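O-methyltransferase (Burkholderia thailandensis, PDB 3MCZ) probably transfers a methyl group from S-adenosylmethionine to a hydroxyl of a small-molecule substrate, as other dimeric O-methyltransferases of its family do. Local coordinates at residues A[175-187]-A[244-257]. Numbering follows the deposited sequence.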
ATOM      1  N   GLY A 175      -1.330 -31.721  23.976  1.00 16.67           N
ATOM      2  CA  GLY A 175      -1.212 -32.925  24.791  1.00 16.52           C
ATOM      3  C   GLY A 175      -0.229 -33.975  24.298  1.00 16.08           C
ATOM      4  O   GLY A 175       0.229 -34.814  25.081  1.00 17.13           O
ATOM      5  N   VAL A 176       0.162 -33.915  23.034  1.00 14.97           N
ATOM      6  CA  VAL A 176       1.081 -34.893  22.496  1.00 14.38           C
ATOM      7  C   VAL A 176       2.468 -34.786  23.135  1.00 13.08           C
ATOM      8  O   VAL A 176       3.265 -35.692  22.984  1.00 13.09           O
ATOM      9  CB  VAL A 176       1.234 -34.772  20.958  1.00 14.24           C
ATOM     10  CG1 VAL A 176      -0.129 -35.003  20.263  1.00 16.37           C
ATOM     11  CG2 VAL A 176       1.917 -33.412  20.569  1.00 13.50           C
ATOM     12  N   PHE A 177       2.753 -33.678  23.816  1.00 12.26           N
ATOM     13  CA  PHE A 177       4.086 -33.452  24.405  1.00 12.25           C
ATOM     14  C   PHE A 177       4.253 -34.039  25.796  1.00 12.20           C
ATOM     15  O   PHE A 177       5.368 -34.338  26.171  1.00 11.30           O
ATOM     16  CB  PHE A 177       4.436 -31.957  24.435  1.00 11.90           C
ATOM     17  CG  PHE A 177       4.681 -31.377  23.070  1.00 11.89           C
ATOM     18  CD1 PHE A 177       5.742 -31.819  22.292  1.00 13.11           C
ATOM     19  CD2 PHE A 177       3.827 -30.418  22.541  1.00 13.56           C
ATOM     20  CE1 PHE A 177       5.937 -31.333  21.024  1.00 14.00           C
ATOM     21  CE2 PHE A 177       4.046 -29.901  21.247  1.00 14.74           C
ATOM     22  CZ  PHE A 177       5.103 -30.345  20.496  1.00 12.62           C
ATOM     23  N   ALA A 178       3.148 -34.260  26.523  1.00 11.37           N
ATOM     24  CA  ALA A 178       3.186 -34.570  27.965  1.00 12.69           C
ATOM     25  C   ALA A 178       3.925 -35.890  28.236  1.00 13.65           C
ATOM     26  O   ALA A 178       4.675 -35.973  29.187  1.00 12.57           O
ATOM     27  CB  ALA A 178       1.748 -34.649  28.550  1.00 13.12           C
ATOM     28  N   ARG A 179       3.737 -36.895  27.369  1.00 14.01           N
ATOM     29  CA  ARG A 179       4.366 -38.206  27.545  1.00 15.65           C
ATOM     30  C   ARG A 179       5.456 -38.485  26.493  1.00 15.04           C
ATOM     31  O   ARG A 179       5.965 -39.608  26.393  1.00 15.43           O
ATOM     32  CB  ARG A 179       3.314 -39.319  27.497  1.00 17.33           C
ATOM     33  CG  ARG A 179       2.174 -39.250  28.530  1.00 21.56           C
ATOM     34  CD  ARG A 179       2.574 -39.729  29.892  1.00 24.01           C
ATOM     35  NE  ARG A 179       1.442 -39.785  30.840  1.00 26.71           N
ATOM     36  CZ  ARG A 179       1.568 -39.821  32.175  1.00 28.15           C
ATOM     37  NH1 ARG A 179       2.781 -39.814  32.749  1.00 28.19           N
ATOM     38  NH2 ARG A 179       0.483 -39.866  32.958  1.00 28.00           N
ATOM     39  N   ALA A 180       5.770 -37.474  25.693  1.00 13.08           N
ATOM     40  CA  ALA A 180       6.807 -37.550  24.678  1.00 12.21           C
ATOM     41  C   ALA A 180       8.184 -37.363  25.381  1.00 11.92           C
ATOM     42  O   ALA A 180       8.266 -36.869  26.524  1.00 11.70           O
ATOM     43  CB  ALA A 180       6.592 -36.482  23.653  1.00 11.63           C
ATOM     44  N   ARG A 181       9.242 -37.816  24.716  1.00 11.65           N
ATOM     45  CA  ARG A 181      10.609 -37.550  25.151  1.00 11.68           C
ATOM     46  C   ARG A 181      11.429 -36.799  24.149  1.00 12.22           C
ATOM     47  O   ARG A 181      12.313 -36.060  24.528  1.00 12.92           O
ATOM     48  CB  ARG A 181      11.322 -38.867  25.461  1.00 12.31           C
ATOM     49  CG  ARG A 181      10.756 -39.585  26.643  1.00 14.31           C
ATOM     50  CD  ARG A 181      10.821 -38.741  27.920  1.00 19.59           C
ATOM     51  NE  ARG A 181      12.184 -38.318  28.312  1.00 23.14           N
ATOM     52  CZ  ARG A 181      13.053 -39.073  28.993  1.00 24.40           C
ATOM     53  NH1 ARG A 181      12.743 -40.315  29.375  1.00 24.56           N
ATOM     54  NH2 ARG A 181      14.250 -38.583  29.284  1.00 25.72           N
ATOM     55  N   THR A 182      11.172 -37.022  22.860  1.00 11.94           N
ATOM     56  CA  THR A 182      11.986 -36.423  21.820  1.00 12.21           C
ATOM     57  C   THR A 182      11.135 -35.745  20.763  1.00 11.77           C
ATOM     58  O   THR A 182      10.025 -36.209  20.441  1.00 11.54           O
ATOM     59  CB  THR A 182      12.862 -37.463  21.111  1.00 12.83           C
ATOM     60  OG1 THR A 182      12.028 -38.530  20.627  1.00 11.35           O
ATOM     61  CG2 THR A 182      13.966 -38.004  22.081  1.00 12.61           C
ATOM     62  N   VAL A 183      11.682 -34.641  20.256  1.00 10.91           N
ATOM     63  CA  VAL A 183      11.067 -33.805  19.252  1.00 11.28           C
ATOM     64  C   VAL A 183      12.082 -33.450  18.153  1.00 12.25           C
ATOM     65  O   VAL A 183      13.233 -33.077  18.432  1.00 12.39           O
ATOM     66  CB  VAL A 183      10.572 -32.452  19.842  1.00 12.56           C
ATOM     67  CG1 VAL A 183       9.816 -31.627  18.758  1.00 11.16           C
ATOM     68  CG2 VAL A 183       9.733 -32.637  21.055  1.00 11.59           C
ATOM     69  N   ILE A 184      11.630 -33.498  16.910  1.00 12.87           N
ATOM     70  CA  ILE A 184      12.378 -33.011  15.768  1.00 12.93           C
ATOM     71  C   ILE A 184      11.594 -31.850  15.113  1.00 13.89           C
ATOM     72  O   ILE A 184      10.418 -32.012  14.778  1.00 13.42           O
ATOM     73  CB  ILE A 184      12.625 -34.165  14.788  1.00 12.14           C
ATOM     74  CG1 ILE A 184      13.636 -35.131  15.364  1.00 12.46           C
ATOM     75  CG2 ILE A 184      13.051 -33.648  13.442  1.00 12.58           C
ATOM     76  CD1 ILE A 184      13.904 -36.345  14.503  1.00 13.21           C
ATOM     77  N   ASP A 185      12.235 -30.682  14.990  1.00 14.50           N
ATOM     78  CA  ASP A 185      11.643 -29.467  14.366  1.00 16.17           C
ATOM     79  C   ASP A 185      12.267 -29.305  12.960  1.00 16.22           C
ATOM     80  O   ASP A 185      13.426 -28.872  12.807  1.00 15.36           O
ATOM     81  CB  ASP A 185      11.945 -28.239  15.250  1.00 17.89           C
ATOM     82  CG  ASP A 185      11.072 -27.013  14.936  1.00 22.19           C
ATOM     83  OD1 ASP A 185      10.069 -27.111  14.163  1.00 24.24           O
ATOM     84  OD2 ASP A 185      11.387 -25.924  15.502  1.00 27.63           O
ATOM     85  N   LEU A 186      11.499 -29.654  11.945  1.00 15.81           N
ATOM     86  CA  LEU A 186      11.977 -29.671  10.578  1.00 16.52           C
ATOM     87  C   LEU A 186      11.844 -28.257   9.977  1.00 17.83           C
ATOM     88  O   LEU A 186      10.780 -27.650  10.023  1.00 18.02           O
ATOM     89  CB  LEU A 186      11.214 -30.703   9.746  1.00 15.73           C
ATOM     90  CG  LEU A 186      11.344 -32.197  10.138  1.00 16.78           C
ATOM     91  CD1 LEU A 186      10.288 -33.021   9.354  1.00 12.97           C
ATOM     92  CD2 LEU A 186      12.759 -32.764   9.953  1.00 11.57           C
ATOM     93  N   ALA A 187      12.933 -27.719   9.436  1.00 19.83           N
ATOM     94  CA  ALA A 187      12.874 -26.366   8.899  1.00 21.48           C
ATOM     95  C   ALA A 187      12.584 -25.417  10.057  1.00 23.42           C
ATOM     96  O   ALA A 187      11.877 -24.409   9.888  1.00 24.50           O
ATOM     97  CB  ALA A 187      11.783 -26.243   7.814  1.00 20.88           C
ATOM     98  N   PHE A 244      16.947 -38.447   6.059  1.00 18.87           N
ATOM     99  CA  PHE A 244      16.019 -38.947   7.074  1.00 18.04           C
ATOM    100  C   PHE A 244      16.342 -40.349   7.589  1.00 18.61           C
ATOM    101  O   PHE A 244      15.761 -40.793   8.586  1.00 17.20           O
ATOM    102  CB  PHE A 244      14.601 -38.913   6.524  1.00 18.28           C
ATOM    103  CG  PHE A 244      14.104 -37.530   6.250  1.00 17.21           C
ATOM    104  CD1 PHE A 244      14.393 -36.908   5.064  1.00 18.11           C
ATOM    105  CD2 PHE A 244      13.335 -36.848   7.181  1.00 15.60           C
ATOM    106  CE1 PHE A 244      13.940 -35.646   4.807  1.00 16.60           C
ATOM    107  CE2 PHE A 244      12.901 -35.576   6.936  1.00 13.75           C
ATOM    108  CZ  PHE A 244      13.187 -34.972   5.747  1.00 16.59           C
ATOM    109  N   GLU A 245      17.274 -41.048   6.928  1.00 18.99           N
ATOM    110  CA  GLU A 245      17.719 -42.366   7.402  1.00 19.13           C
ATOM    111  C   GLU A 245      18.151 -42.327   8.865  1.00 19.32           C
ATOM    112  O   GLU A 245      18.955 -41.483   9.278  1.00 19.69           O
ATOM    113  CB  GLU A 245      18.880 -42.914   6.541  1.00 19.55           C
ATOM    114  N   GLY A 246      17.593 -43.238   9.656  1.00 19.55           N
ATOM    115  CA  GLY A 246      17.940 -43.374  11.068  1.00 19.40           C
ATOM    116  C   GLY A 246      17.439 -42.290  12.006  1.00 19.05           C
ATOM    117  O   GLY A 246      17.867 -42.246  13.144  1.00 19.20           O
ATOM    118  N   GLY A 247      16.571 -41.385  11.534  1.00 18.54           N
ATOM    119  CA  GLY A 247      16.002 -40.375  12.427  1.00 17.90           C
ATOM    120  C   GLY A 247      14.721 -40.924  13.004  1.00 16.89           C
ATOM    121  O   GLY A 247      14.043 -41.721  12.358  1.00 16.66           O
ATOM    122  N   ALA A 248      14.396 -40.507  14.217  1.00 16.06           N
ATOM    123  CA  ALA A 248      13.152 -40.912  14.866  1.00 15.02           C
ATOM    124  C   ALA A 248      12.882 -39.974  16.047  1.00 14.15           C
ATOM    125  O   ALA A 248      13.822 -39.612  16.805  1.00 15.46           O
ATOM    126  CB  ALA A 248      13.259 -42.363  15.359  1.00 15.42           C
ATOM    127  N   ALA A 249      11.619 -39.577  16.218  1.00 12.17           N
ATOM    128  CA  ALA A 249      11.219 -38.829  17.402  1.00 11.12           C
ATOM    129  C   ALA A 249       9.778 -39.126  17.732  1.00 11.02           C
ATOM    130  O   ALA A 249       9.026 -39.597  16.877  1.00 11.18           O
ATOM    131  CB  ALA A 249      11.416 -37.316  17.218  1.00 10.53           C
ATOM    132  N   ASP A 250       9.390 -38.798  18.965  1.00 10.52           N
ATOM    133  CA  ASP A 250       7.993 -38.916  19.385  1.00 11.35           C
ATOM    134  C   ASP A 250       7.082 -37.874  18.726  1.00 11.58           C
ATOM    135  O   ASP A 250       5.917 -38.154  18.440  1.00 12.48           O
ATOM    136  CB  ASP A 250       7.912 -38.786  20.898  1.00 10.33           C
ATOM    137  CG  ASP A 250       8.656 -39.910  21.603  1.00 13.63           C
ATOM    138  OD1 ASP A 250       8.481 -41.066  21.156  1.00 12.74           O
ATOM    139  OD2 ASP A 250       9.446 -39.640  22.555  1.00 13.87           O
ATOM    140  N   VAL A 251       7.616 -36.677  18.538  1.00 11.29           N
ATOM    141  CA  VAL A 251       6.939 -35.583  17.874  1.00 12.05           C
ATOM    142  C   VAL A 251       7.833 -34.947  16.819  1.00 11.68           C
ATOM    143  O   VAL A 251       9.003 -34.616  17.058  1.00 13.72           O
ATOM    144  CB  VAL A 251       6.402 -34.497  18.850  1.00 12.53           C
ATOM    145  CG1 VAL A 251       5.617 -33.413  18.058  1.00  9.34           C
ATOM    146  CG2 VAL A 251       5.515 -35.100  19.909  1.00 11.89           C
ATOM    147  N   VAL A 252       7.295 -34.818  15.600  1.00 12.47           N
ATOM    148  CA  VAL A 252       8.020 -34.227  14.486  1.00 11.36           C
ATOM    149  C   VAL A 252       7.198 -33.027  14.047  1.00 12.41           C
ATOM    150  O   VAL A 252       5.989 -33.124  13.911  1.00 10.68           O
ATOM    151  CB  VAL A 252       8.188 -35.250  13.321  1.00 12.07           C
ATOM    152  CG1 VAL A 252       8.857 -34.611  12.088  1.00 12.24           C
ATOM    153  CG2 VAL A 252       8.944 -36.514  13.824  1.00  9.84           C
HETATM  154  N   MSE A 253       7.835 -31.876  13.830  1.00 12.08           N
HETATM  155  CA  MSE A 253       7.076 -30.680  13.496  1.00 13.74           C
HETATM  156  C   MSE A 253       7.508 -30.115  12.144  1.00 14.51           C
HETATM  157  O   MSE A 253       8.687 -30.047  11.866  1.00 14.50           O
HETATM  158  CB  MSE A 253       7.261 -29.609  14.575  1.00 14.79           C
HETATM  159  CG  MSE A 253       6.989 -30.074  15.956  1.00 15.74           C
HETATM  160 SE   MSE A 253       6.880 -28.647  17.253  1.00 16.81          SE
HETATM  161  CE  MSE A 253       8.685 -28.178  17.334  1.00 11.85           C
ATOM    162  N   LEU A 254       6.514 -29.700  11.369  1.00 16.41           N
ATOM    163  CA  LEU A 254       6.646 -28.953  10.125  1.00 17.71           C
ATOM    164  C   LEU A 254       5.801 -27.691  10.275  1.00 18.43           C
ATOM    165  O   LEU A 254       4.652 -27.665   9.856  1.00 18.61           O
ATOM    166  CB  LEU A 254       6.065 -29.753   8.974  1.00 18.34           C
ATOM    167  CG  LEU A 254       6.928 -30.724   8.202  1.00 19.95           C
ATOM    168  CD1 LEU A 254       6.020 -31.516   7.250  1.00 20.69           C
ATOM    169  CD2 LEU A 254       8.101 -30.009   7.414  1.00 18.30           C
ATOM    170  N   ASN A 255       6.351 -26.646  10.872  1.00 19.21           N
ATOM    171  CA  ASN A 255       5.514 -25.512  11.250  1.00 20.70           C
ATOM    172  C   ASN A 255       5.664 -24.378  10.254  1.00 20.39           C
ATOM    173  O   ASN A 255       6.761 -23.862  10.096  1.00 19.40           O
ATOM    174  CB  ASN A 255       5.890 -25.030  12.649  1.00 21.28           C
ATOM    175  CG  ASN A 255       5.508 -26.027  13.726  1.00 25.23           C
ATOM    176  OD1 ASN A 255       6.248 -26.215  14.696  1.00 29.91           O
ATOM    177  ND2 ASN A 255       4.366 -26.694  13.543  1.00 28.02           N
ATOM    178  N   ASP A 256       4.571 -24.045   9.542  1.00 20.19           N
ATOM    179  CA  ASP A 256       4.485 -22.816   8.744  1.00 18.53           C
ATOM    180  C   ASP A 256       5.639 -22.766   7.752  1.00 18.52           C
ATOM    181  O   ASP A 256       6.296 -21.727   7.634  1.00 18.23           O
ATOM    182  CB  ASP A 256       4.511 -21.614   9.711  1.00 19.06           C
ATOM    183  CG  ASP A 256       3.983 -20.305   9.116  1.00 20.50           C
ATOM    184  OD1 ASP A 256       3.209 -20.312   8.134  1.00 19.39           O
ATOM    185  OD2 ASP A 256       4.336 -19.242   9.703  1.00 23.11           O
ATOM    186  N   CYS A 257       5.865 -23.881   7.030  1.00 17.44           N
ATOM    187  CA  CYS A 257       6.975 -24.027   6.071  1.00 17.44           C
ATOM    188  C   CYS A 257       6.652 -24.796   4.792  1.00 16.09           C
ATOM    189  O   CYS A 257       7.441 -24.771   3.844  1.00 14.55           O
ATOM    190  CB  CYS A 257       8.182 -24.692   6.732  1.00 17.77           C
ATOM    191  SG  CYS A 257       7.825 -26.406   7.300  1.00 22.44           S
TER
HETATM  192  O   HOH W   1      11.875 -40.710  21.998  1.00 20.45           O
HETATM  193  O   HOH W   2       8.950 -26.484  11.810  1.00 20.18           O
HETATM  194  O   HOH W   3       8.806 -25.012  14.150  1.00 37.13           O
HETATM  195  O   HOH W   4       9.450 -23.732  10.889  1.00 37.36           O
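With CG of Asp250 anti to its own carbonyl carbon (chi1 -63°), its carboxylate reaches back to the N-H groups of Arg181 and Thr182, and with OG1 of Thr182 set between its own backbone N and carbonyl carbon (chi1 54°), each side chain bonds to the backbone of the other segment where strands 182-186 and 251-255 begin to pair, the parallel first and fourth strands at the middle of the Rossmann-like methyltransferase sheet, order 3-2-1-4-5-7-6. Asp250 OD2 accepts both N-H groups from opposite faces of its carboxylate plane, at 2.8 Å from Arg181 N and 3.2 Å from Thr182 N. In return, Thr182 OG1 accepts Asp250 N at 3.1 Å, and a water bridges OG1 to OD2. Regular parallel bonding follows, Ile184 N to Val251 O, Met253 N to Ile184 O and Leu186 N to Met253 O.

On the face carrying Val183 and Asp185, Val251 CG1 packs 3.6 Å from Phe177 CE1. The extended chi2 of selenomethionine Met253 carries SE to the edge of the same ring, 4.1 Å from Phe177 CZ, in a Met-aromatic contact, while the bend at chi3 (-72°) turns CE to the carboxylate of Asp185. Helix 192-200 covers this side. On the opposite face, which carries Ile184 and Val252, Ile184 CG1 lies against Ala249 CB, and Leu186 CD1 presses tightly on Val252 CG1, 3.5 Å away. At the C-terminal ends, where this fold usually binds its cofactor, a water accepts from Asn255 N and lies 2.8 Å from Leu186 O, with Asp185 OD1 also within hydrogen-bonding distance.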